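PDB 5J2Y: regulatory protein from Pseudomonas aeruginosa, which represses quorum-sensing and virulence genes as a global regulator, binding promoter DNA through a helix-turn-helix domain. Local coordinates for residues R23-F34 with L57-D68. Numbering follows the deposited sequence.
Sequences RRESQETFWSRF and LLHFYIEGQITD. With nucleotides of chain C.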
loop_
_atom_site.group_PDB
_atom_site.type_symbol
_atom_site.label_atom_id
_atom_site.label_comp_id
_atom_site.label_asym_id
_atom_site.label_seq_id
_atom_site.Cartn_x
_atom_site.Cartn_y
_atom_site.Cartn_z
ATOM N N ARG A 23 -6.757 6.918 -7.697
ATOM C CA ARG A 23 -6.625 6.054 -8.881
ATOM C C ARG A 23 -7.867 5.198 -9.099
ATOM O O ARG A 23 -7.919 4.367 -10.029
ATOM C CB ARG A 23 -5.395 5.176 -8.752
ATOM C CG ARG A 23 -4.119 5.981 -8.706
ATOM C CD ARG A 23 -2.999 5.095 -8.236
ATOM N NE ARG A 23 -2.785 4.054 -9.230
ATOM C CZ ARG A 23 -2.044 2.989 -9.026
ATOM N NH1 ARG A 23 -1.901 2.102 -9.998
ATOM N NH2 ARG A 23 -1.483 2.821 -7.839
ATOM N N ARG A 24 -8.867 5.438 -8.258
ATOM C CA ARG A 24 -10.119 4.725 -8.279
ATOM C C ARG A 24 -9.857 3.208 -8.241
ATOM O O ARG A 24 -10.370 2.478 -9.046
ATOM C CB ARG A 24 -10.944 5.162 -9.501
ATOM C CG ARG A 24 -11.250 6.668 -9.572
ATOM N N GLU A 25 -9.050 2.760 -7.283
ATOM C CA GLU A 25 -8.761 1.325 -7.104
ATOM C C GLU A 25 -9.390 0.768 -5.829
ATOM O O GLU A 25 -9.380 1.415 -4.782
ATOM C CB GLU A 25 -7.254 1.057 -7.089
ATOM C CG GLU A 25 -6.551 1.388 -8.384
ATOM C CD GLU A 25 -5.065 1.061 -8.357
ATOM O OE1 GLU A 25 -4.499 0.825 -7.263
ATOM O OE2 GLU A 25 -4.440 1.063 -9.442
ATOM N N SER A 26 -9.917 -0.442 -5.912
ATOM C CA SER A 26 -10.349 -1.121 -4.727
ATOM C C SER A 26 -9.148 -1.428 -3.773
ATOM O O SER A 26 -7.995 -1.501 -4.189
ATOM C CB SER A 26 -11.048 -2.426 -5.107
ATOM O OG SER A 26 -10.141 -3.312 -5.751
ATOM N N GLN A 27 -9.458 -1.662 -2.502
ATOM C CA GLN A 27 -8.499 -2.185 -1.549
ATOM C C GLN A 27 -7.871 -3.481 -2.052
ATOM O O GLN A 27 -6.679 -3.647 -1.959
ATOM C CB GLN A 27 -9.167 -2.437 -0.194
ATOM C CG GLN A 27 -9.534 -1.157 0.525
ATOM C CD GLN A 27 -10.197 -1.443 1.846
ATOM O OE1 GLN A 27 -10.635 -2.557 2.088
ATOM N NE2 GLN A 27 -10.245 -0.442 2.717
ATOM N N GLU A 28 -8.677 -4.375 -2.610
ATOM C CA GLU A 28 -8.168 -5.657 -3.110
ATOM C C GLU A 28 -7.117 -5.406 -4.162
ATOM O O GLU A 28 -6.047 -6.021 -4.132
ATOM C CB GLU A 28 -9.310 -6.487 -3.714
ATOM C CG GLU A 28 -8.949 -7.829 -4.392
ATOM C CD GLU A 28 -8.116 -8.790 -3.538
ATOM O OE1 GLU A 28 -8.295 -8.815 -2.299
ATOM O OE2 GLU A 28 -7.287 -9.539 -4.125
ATOM N N THR A 29 -7.442 -4.500 -5.096
ATOM C CA THR A 29 -6.592 -4.253 -6.256
ATOM C C THR A 29 -5.277 -3.649 -5.753
ATOM O O THR A 29 -4.212 -4.113 -6.055
ATOM C CB THR A 29 -7.289 -3.301 -7.275
ATOM O OG1 THR A 29 -8.429 -3.948 -7.876
ATOM C CG2 THR A 29 -6.362 -2.917 -8.377
ATOM N N PHE A 30 -5.388 -2.643 -4.911
ATOM C CA PHE A 30 -4.237 -1.890 -4.458
ATOM C C PHE A 30 -3.334 -2.705 -3.520
ATOM O O PHE A 30 -2.109 -2.849 -3.748
ATOM C CB PHE A 30 -4.730 -0.641 -3.764
ATOM C CG PHE A 30 -3.622 0.239 -3.252
ATOM C CD1 PHE A 30 -2.993 1.160 -4.085
ATOM C CD2 PHE A 30 -3.244 0.163 -1.959
ATOM C CE1 PHE A 30 -2.009 1.979 -3.610
ATOM C CE2 PHE A 30 -2.258 0.963 -1.477
ATOM C CZ PHE A 30 -1.617 1.864 -2.296
ATOM N N TRP A 31 -3.929 -3.310 -2.504
ATOM C CA TRP A 31 -3.111 -3.986 -1.505
ATOM C C TRP A 31 -2.502 -5.313 -1.959
ATOM O O TRP A 31 -1.432 -5.704 -1.483
ATOM C CB TRP A 31 -3.889 -4.159 -0.248
ATOM C CG TRP A 31 -4.070 -2.912 0.398
ATOM C CD1 TRP A 31 -5.191 -2.123 0.373
ATOM C CD2 TRP A 31 -3.104 -2.224 1.194
ATOM N NE1 TRP A 31 -4.980 -0.975 1.111
ATOM C CE2 TRP A 31 -3.712 -1.024 1.638
ATOM C CE3 TRP A 31 -1.780 -2.506 1.576
ATOM C CZ2 TRP A 31 -3.068 -0.131 2.454
ATOM C CZ3 TRP A 31 -1.125 -1.618 2.360
ATOM C CH2 TRP A 31 -1.773 -0.419 2.803
ATOM N N SER A 32 -3.137 -5.950 -2.935
ATOM C CA SER A 32 -2.660 -7.243 -3.383
ATOM C C SER A 32 -1.401 -7.154 -4.220
ATOM O O SER A 32 -0.703 -8.147 -4.336
ATOM C CB SER A 32 -3.774 -8.044 -4.100
ATOM O OG SER A 32 -4.237 -7.349 -5.235
ATOM N N ARG A 33 -1.073 -5.979 -4.775
ATOM C CA ARG A 33 0.238 -5.801 -5.464
ATOM C C ARG A 33 1.394 -6.080 -4.545
ATOM O O ARG A 33 2.484 -6.364 -5.029
ATOM C CB ARG A 33 0.453 -4.375 -5.973
ATOM C CG ARG A 33 -0.604 -3.899 -6.927
ATOM C CD ARG A 33 -0.112 -2.740 -7.764
ATOM N NE ARG A 33 -1.116 -2.477 -8.802
ATOM C CZ ARG A 33 -2.076 -1.551 -8.708
ATOM N NH1 ARG A 33 -2.134 -0.733 -7.669
ATOM N NH2 ARG A 33 -2.965 -1.413 -9.682
ATOM N N PHE A 34 1.158 -5.910 -3.232
ATOM C CA PHE A 34 2.152 -6.137 -2.182
ATOM C C PHE A 34 1.978 -7.500 -1.485
ATOM O O PHE A 34 2.706 -7.819 -0.568
ATOM C CB PHE A 34 2.079 -5.008 -1.117
ATOM C CG PHE A 34 2.133 -3.616 -1.699
ATOM C CD1 PHE A 34 3.328 -3.083 -2.146
ATOM C CD2 PHE A 34 0.996 -2.831 -1.766
ATOM C CE1 PHE A 34 3.382 -1.818 -2.677
ATOM C CE2 PHE A 34 1.036 -1.571 -2.325
ATOM C CZ PHE A 34 2.244 -1.061 -2.769
ATOM N N LEU A 57 7.808 -0.490 2.004
ATOM C CA LEU A 57 7.326 -0.731 0.656
ATOM C C LEU A 57 6.400 0.361 0.186
ATOM O O LEU A 57 6.446 0.739 -0.983
ATOM C CB LEU A 57 6.551 -2.031 0.548
ATOM C CG LEU A 57 7.303 -3.286 0.242
ATOM C CD1 LEU A 57 6.375 -4.440 0.515
ATOM C CD2 LEU A 57 7.769 -3.308 -1.197
ATOM N N LEU A 58 5.488 0.798 1.055
ATOM C CA LEU A 58 4.557 1.848 0.658
ATOM C C LEU A 58 5.316 3.122 0.332
ATOM O O LEU A 58 5.033 3.765 -0.683
ATOM C CB LEU A 58 3.515 2.145 1.730
ATOM C CG LEU A 58 2.485 1.030 1.857
ATOM C CD1 LEU A 58 1.784 1.170 3.171
ATOM C CD2 LEU A 58 1.499 1.079 0.692
ATOM N N HIS A 59 6.312 3.428 1.147
ATOM C CA HIS A 59 7.190 4.586 0.910
ATOM C C HIS A 59 7.808 4.594 -0.497
ATOM O O HIS A 59 7.630 5.526 -1.277
ATOM C CB HIS A 59 8.300 4.650 1.935
ATOM C CG HIS A 59 9.265 5.744 1.659
ATOM N ND1 HIS A 59 8.949 7.079 1.798
ATOM C CD2 HIS A 59 10.528 5.705 1.184
ATOM C CE1 HIS A 59 9.995 7.810 1.467
ATOM N NE2 HIS A 59 10.962 6.999 1.081
ATOM N N PHE A 60 8.474 3.515 -0.836
ATOM C CA PHE A 60 9.147 3.447 -2.128
ATOM C C PHE A 60 8.178 3.442 -3.298
ATOM O O PHE A 60 8.499 3.928 -4.390
ATOM C CB PHE A 60 10.059 2.217 -2.177
ATOM C CG PHE A 60 11.230 2.323 -1.251
ATOM C CD1 PHE A 60 12.152 3.382 -1.386
ATOM C CD2 PHE A 60 11.448 1.375 -0.250
ATOM C CE1 PHE A 60 13.240 3.484 -0.530
ATOM C CE2 PHE A 60 12.551 1.472 0.595
ATOM C CZ PHE A 60 13.436 2.518 0.463
ATOM N N TYR A 61 7.009 2.859 -3.075
ATOM C CA TYR A 61 5.969 2.838 -4.091
ATOM C C TYR A 61 5.374 4.216 -4.386
ATOM O O TYR A 61 5.245 4.622 -5.530
ATOM C CB TYR A 61 4.836 1.913 -3.647
ATOM C CG TYR A 61 3.731 1.771 -4.664
ATOM C CD1 TYR A 61 3.906 1.056 -5.828
ATOM C CD2 TYR A 61 2.484 2.364 -4.445
ATOM C CE1 TYR A 61 2.864 0.898 -6.754
ATOM C CE2 TYR A 61 1.458 2.229 -5.358
ATOM C CZ TYR A 61 1.642 1.487 -6.505
ATOM O OH TYR A 61 0.595 1.396 -7.410
ATOM N N ILE A 62 4.976 4.896 -3.337
ATOM C CA ILE A 62 4.340 6.205 -3.441
ATOM C C ILE A 62 5.276 7.260 -4.075
ATOM O O ILE A 62 4.869 8.006 -4.969
ATOM C CB ILE A 62 3.830 6.627 -2.051
ATOM C CG1 ILE A 62 2.539 5.886 -1.763
ATOM C CG2 ILE A 62 3.551 8.114 -1.979
ATOM C CD1 ILE A 62 2.254 5.747 -0.294
ATOM N N GLU A 63 6.548 7.250 -3.699
ATOM C CA GLU A 63 7.529 8.150 -4.323
ATOM C C GLU A 63 7.907 7.743 -5.786
ATOM O O GLU A 63 8.628 8.447 -6.482
ATOM C CB GLU A 63 8.716 8.350 -3.381
ATOM C CG GLU A 63 9.761 7.261 -3.463
ATOM C CD GLU A 63 11.040 7.556 -2.638
ATOM O OE1 GLU A 63 12.078 6.818 -2.784
ATOM O OE2 GLU A 63 11.016 8.541 -1.853
ATOM N N GLY A 64 7.345 6.652 -6.288
ATOM C CA GLY A 64 7.533 6.253 -7.692
ATOM C C GLY A 64 8.737 5.373 -7.933
ATOM O O GLY A 64 9.063 5.075 -9.059
ATOM N N GLN A 65 9.405 4.934 -6.884
ATOM C CA GLN A 65 10.650 4.150 -7.047
ATOM C C GLN A 65 10.437 2.673 -7.346
ATOM O O GLN A 65 11.333 2.022 -7.816
ATOM C CB GLN A 65 11.513 4.298 -5.808
ATOM C CG GLN A 65 12.824 3.562 -5.928
ATOM C CD GLN A 65 13.835 3.981 -4.885
ATOM O OE1 GLN A 65 13.721 5.066 -4.293
ATOM N NE2 GLN A 65 14.829 3.116 -4.641
ATOM N N ILE A 66 9.267 2.150 -7.012
ATOM C CA ILE A 66 8.827 0.801 -7.342
ATOM C C ILE A 66 7.586 0.939 -8.177
ATOM O O ILE A 66 6.646 1.620 -7.740
ATOM C CB ILE A 66 8.362 0.033 -6.093
ATOM C CG1 ILE A 66 9.549 -0.366 -5.255
ATOM C CG2 ILE A 66 7.530 -1.200 -6.440
ATOM C CD1 ILE A 66 9.163 -0.827 -3.862
ATOM N N THR A 67 7.550 0.250 -9.323
ATOM C CA THR A 67 6.461 0.405 -10.285
ATOM C C THR A 67 5.491 -0.777 -10.254
ATOM O O THR A 67 5.852 -1.895 -9.892
ATOM C CB THR A 67 6.937 0.478 -11.755
ATOM O OG1 THR A 67 7.438 -0.802 -12.144
ATOM C CG2 THR A 67 8.026 1.539 -11.970
ATOM N N ASP A 68 4.256 -0.508 -10.662
ATOM C CA ASP A 68 3.236 -1.522 -10.756
ATOM C C ASP A 68 3.780 -2.672 -11.557
ATOM O O ASP A 68 3.469 -3.813 -11.262
ATOM C CB ASP A 68 1.994 -0.966 -11.450
ATOM C CG ASP A 68 1.141 -0.088 -10.533
ATOM O OD1 ASP A 68 1.352 -0.060 -9.301
ATOM O OD2 ASP A 68 0.217 0.568 -11.038
ATOM P P DT C 7 -13.166 -0.265 -1.392
ATOM O OP1 DT C 7 -12.742 1.155 -1.456
ATOM O OP2 DT C 7 -12.208 -1.339 -1.793
ATOM O "O5'" DT C 7 -13.710 -0.570 0.061
ATOM C "C5'" DT C 7 -14.624 0.321 0.700
ATOM C "C4'" DT C 7 -14.975 -0.193 2.077
ATOM O "O4'" DT C 7 -15.633 -1.476 1.984
ATOM C "C3'" DT C 7 -13.808 -0.389 3.045
ATOM O "O3'" DT C 7 -14.218 0.278 4.234
ATOM C "C2'" DT C 7 -13.738 -1.896 3.243
ATOM C "C1'" DT C 7 -15.177 -2.300 3.045
ATOM N N1 DT C 7 -15.405 -3.699 2.647
ATOM C C2 DT C 7 -16.304 -4.427 3.382
ATOM O O2 DT C 7 -16.847 -3.994 4.383
ATOM N N3 DT C 7 -16.528 -5.697 2.915
ATOM C C4 DT C 7 -15.955 -6.291 1.807
ATOM O O4 DT C 7 -16.252 -7.444 1.507
ATOM C C5 DT C 7 -15.033 -5.462 1.073
ATOM C C7 DT C 7 -14.356 -6.026 -0.135
ATOM C C6 DT C 7 -14.820 -4.216 1.512
HETATM O O HOH W 1 1.108 -4.326 -10.336
#
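Phe34 points its rim into the face of Tyr61 in a T-shaped stack: the planes stand at 86°, the centroids lie 5.2 Å apart, and Phe34 CZ comes down near Tyr61 CG, off the ring centre. Tyr61 CG is anti to the backbone N (chi1 -177°), which carries the ring off helix 57-62 toward 23-34 and delivers its hydroxyl to a salt-bridge network of Arg23, Glu25, Arg33 and Asp68. There the hydroxyl donates to the syn lone pair of Asp68 OD1 at 2.5 Å. In the conformer described, one of two for Arg23, Arg23 NH2 donates to Tyr61 OH over 2.6 Å, tilted slightly from the guanidinium plane, and Asp68 OD2 lies at the guanidinium edge, in a salt bridge with a weak, bent hydrogen bond from NH1; the phenol oxygen then links arginine to carboxylate. The Asp68 carboxylate also stacks over one face of the Arg33 guanidinium, nearly parallel, an interaction of charge alone. Arg33 grips Glu25 end-on with NH1 and NH2, one to each oxygen. The arginines probably offset the repulsion between the Glu25 and Asp68 carboxylates.

Beneath this polar layer the contact is apolar. Leu58 inserts both methyls, CD1 against Trp31 CH2 at 3.9 Å and CD2 against Phe34 CE2 at 4.0 Å, and Phe30 CE1 reaches Tyr61 CE2. Trp31 NE1 is engaged by Glu45 of helix 38-45, and the start of helix 27-32, part of the helix-turn-helix domain, faces the DNA, Gln27 N donating to a phosphate oxygen of DT7 of chain C. Helices 27-32 and 57-62 run nearly perpendicular, at 100°, with Leu71 of helix 68-75 packing on Arg33, Phe34 and Tyr61, and Arg20 of helix 9-22 on Phe30.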